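Local atomic coordinates of 3-deoxy-D-manno-octulosonate 8-phosphate phosphatase KdsC (Xanthomonas campestris pv. campestris, PDB entry 4NAV), a protein that probably hydrolyses 3-deoxy-D-manno-octulosonate 8-phosphate to KDO and inorganic phosphate, a magnesium-dependent step of lipopolysaccharide biosynthesis. Residues Gly117-Asp122 / Asn137-Ile142. Sequence-based numbering, arbitrary orientation.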
loop_
_atom_site.group_PDB
_atom_site.type_symbol
_atom_site.label_atom_id
_atom_site.label_comp_id
_atom_site.label_asym_id
_atom_site.label_seq_id
_atom_site.Cartn_x
_atom_site.Cartn_y
_atom_site.Cartn_z
ATOM N N GLY A 117 -9.592 -12.823 14.194
ATOM C CA GLY A 117 -10.161 -11.474 14.130
ATOM C C GLY A 117 -9.172 -10.442 14.628
ATOM O O GLY A 117 -8.139 -10.796 15.164
ATOM N N ASP A 118 -9.501 -9.163 14.461
ATOM C CA ASP A 118 -8.557 -8.083 14.780
ATOM C C ASP A 118 -9.081 -6.995 15.723
ATOM O O ASP A 118 -8.282 -6.211 16.226
ATOM C CB ASP A 118 -8.100 -7.410 13.487
ATOM C CG ASP A 118 -9.210 -6.646 12.798
ATOM O OD1 ASP A 118 -10.291 -7.227 12.524
ATOM O OD2 ASP A 118 -8.990 -5.433 12.536
ATOM N N ASP A 119 -10.395 -6.940 15.961
ATOM C CA ASP A 119 -11.014 -5.827 16.725
ATOM C C ASP A 119 -12.250 -6.253 17.529
ATOM O O ASP A 119 -12.699 -7.391 17.446
ATOM C CB ASP A 119 -11.359 -4.661 15.768
ATOM C CG ASP A 119 -11.347 -3.290 16.441
ATOM O OD1 ASP A 119 -11.029 -3.195 17.657
ATOM O OD2 ASP A 119 -11.666 -2.283 15.747
ATOM N N LEU A 120 -12.792 -5.318 18.294
ATOM C CA LEU A 120 -13.871 -5.563 19.233
ATOM C C LEU A 120 -15.022 -6.409 18.752
ATOM O O LEU A 120 -15.460 -7.297 19.483
ATOM C CB LEU A 120 -14.429 -4.240 19.717
ATOM C CG LEU A 120 -13.416 -3.436 20.536
ATOM C CD1 LEU A 120 -13.800 -1.973 20.604
ATOM C CD2 LEU A 120 -13.276 -4.038 21.928
ATOM N N PRO A 121 -15.541 -6.169 17.535
ATOM C CA PRO A 121 -16.682 -7.031 17.169
ATOM C C PRO A 121 -16.363 -8.552 17.124
ATOM O O PRO A 121 -17.279 -9.352 17.250
ATOM C CB PRO A 121 -17.118 -6.498 15.797
ATOM C CG PRO A 121 -16.466 -5.141 15.682
ATOM C CD PRO A 121 -15.170 -5.274 16.433
ATOM N N ASP A 122 -15.085 -8.920 16.996
ATOM C CA ASP A 122 -14.657 -10.319 16.979
ATOM C C ASP A 122 -14.501 -10.925 18.385
ATOM O O ASP A 122 -14.383 -12.140 18.554
ATOM C CB ASP A 122 -13.340 -10.464 16.236
ATOM C CG ASP A 122 -13.365 -9.819 14.856
ATOM O OD1 ASP A 122 -14.201 -10.186 14.009
ATOM O OD2 ASP A 122 -12.533 -8.914 14.610
ATOM N N ASN A 137 -1.195 -6.804 13.316
ATOM C CA ASN A 137 -1.812 -5.466 13.370
ATOM C C ASN A 137 -3.040 -5.357 14.271
ATOM O O ASN A 137 -3.726 -4.354 14.242
ATOM C CB ASN A 137 -2.229 -5.028 11.946
ATOM C CG ASN A 137 -3.138 -6.039 11.287
ATOM O OD1 ASN A 137 -2.686 -7.149 10.989
ATOM N ND2 ASN A 137 -4.426 -5.692 11.074
ATOM N N ALA A 138 -3.376 -6.400 15.023
ATOM C CA ALA A 138 -4.646 -6.419 15.791
ATOM C C ALA A 138 -4.702 -5.306 16.835
ATOM O O ALA A 138 -3.664 -4.952 17.409
ATOM C CB ALA A 138 -4.794 -7.751 16.479
ATOM N N HIS A 139 -5.889 -4.753 17.096
ATOM C CA HIS A 139 -6.043 -3.804 18.201
ATOM C C HIS A 139 -5.530 -4.393 19.513
ATOM O O HIS A 139 -5.795 -5.549 19.797
ATOM C CB HIS A 139 -7.507 -3.405 18.389
ATOM C CG HIS A 139 -7.689 -2.239 19.311
ATOM N ND1 HIS A 139 -7.623 -0.936 18.871
ATOM C CD2 HIS A 139 -7.853 -2.171 20.649
ATOM C CE1 HIS A 139 -7.746 -0.114 19.896
ATOM N NE2 HIS A 139 -7.871 -0.838 20.990
ATOM N N PRO A 140 -4.797 -3.615 20.317
ATOM C CA PRO A 140 -4.259 -4.135 21.585
ATOM C C PRO A 140 -5.297 -4.772 22.523
ATOM O O PRO A 140 -4.972 -5.741 23.217
ATOM C CB PRO A 140 -3.652 -2.905 22.267
ATOM C CG PRO A 140 -3.403 -1.947 21.170
ATOM C CD PRO A 140 -4.412 -2.212 20.094
ATOM N N TRP A 141 -6.513 -4.248 22.555
ATOM C CA TRP A 141 -7.556 -4.890 23.351
ATOM C C TRP A 141 -7.857 -6.330 22.970
ATOM O O TRP A 141 -8.264 -7.107 23.824
ATOM C CB TRP A 141 -8.857 -4.099 23.349
ATOM C CG TRP A 141 -8.761 -2.848 24.089
ATOM C CD1 TRP A 141 -8.000 -2.595 25.221
ATOM C CD2 TRP A 141 -9.457 -1.648 23.803
ATOM N NE1 TRP A 141 -8.174 -1.295 25.619
ATOM C CE2 TRP A 141 -9.062 -0.690 24.771
ATOM C CE3 TRP A 141 -10.368 -1.280 22.823
ATOM C CZ2 TRP A 141 -9.545 0.597 24.777
ATOM C CZ3 TRP A 141 -10.859 0.035 22.832
ATOM C CH2 TRP A 141 -10.444 0.948 23.800
ATOM N N ILE A 142 -7.630 -6.671 21.704
ATOM C CA ILE A 142 -7.803 -8.027 21.197
ATOM C C ILE A 142 -6.505 -8.811 21.374
ATOM O O ILE A 142 -6.525 -9.947 21.877
ATOM C CB ILE A 142 -8.236 -8.011 19.704
ATOM C CG1 ILE A 142 -9.765 -7.919 19.574
ATOM C CG2 ILE A 142 -7.790 -9.275 18.975
ATOM C CD1 ILE A 142 -10.396 -6.775 20.334
#
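Gly117 touches Ile142 through its carbonyl oxygen, which faces the CG2 methyl. Asp118 makes the one hydrogen bond between the segments. Its carbonyl O accepts from His139 N at 2.9 Å. His139 is the N-cap residue of helix 140-143, so the bond holds the start of that helix to the loop. Ala138 CB lies 3.8 Å from the same Asp118 O.

The loop follows strand 113-116 of the parallel sheet, in the HAD-type fold. Asp118 is a predicted magnesium ligand, and its carboxylate lies beside that of Asp26, the other predicted ligand.

With chi1 at -152°, the Asp119 carboxylate turns away from its own amide, and OD1 comes to 3.6 Å from His139 CB, while OD2 forms a salt bridge with Arg160 of the second subunit. Ile142 lays CG1 and CD1 against the Asp119-Leu120 peptide, with CD1 3.5 Å from Leu120 N. Leu120 rests both methyls near Trp141 CE3, each at 4.1 Å. Tyr3 of the second subunit meets the Trp141 ring edge-to-face. Asp122 OD2 fixes the turn by accepting two bonds. OD2 meets Asp119 N with its anti lone pair, while Asp118 N comes from above the carboxylate plane. Asp122 OD1 forms a salt bridge with Lys95.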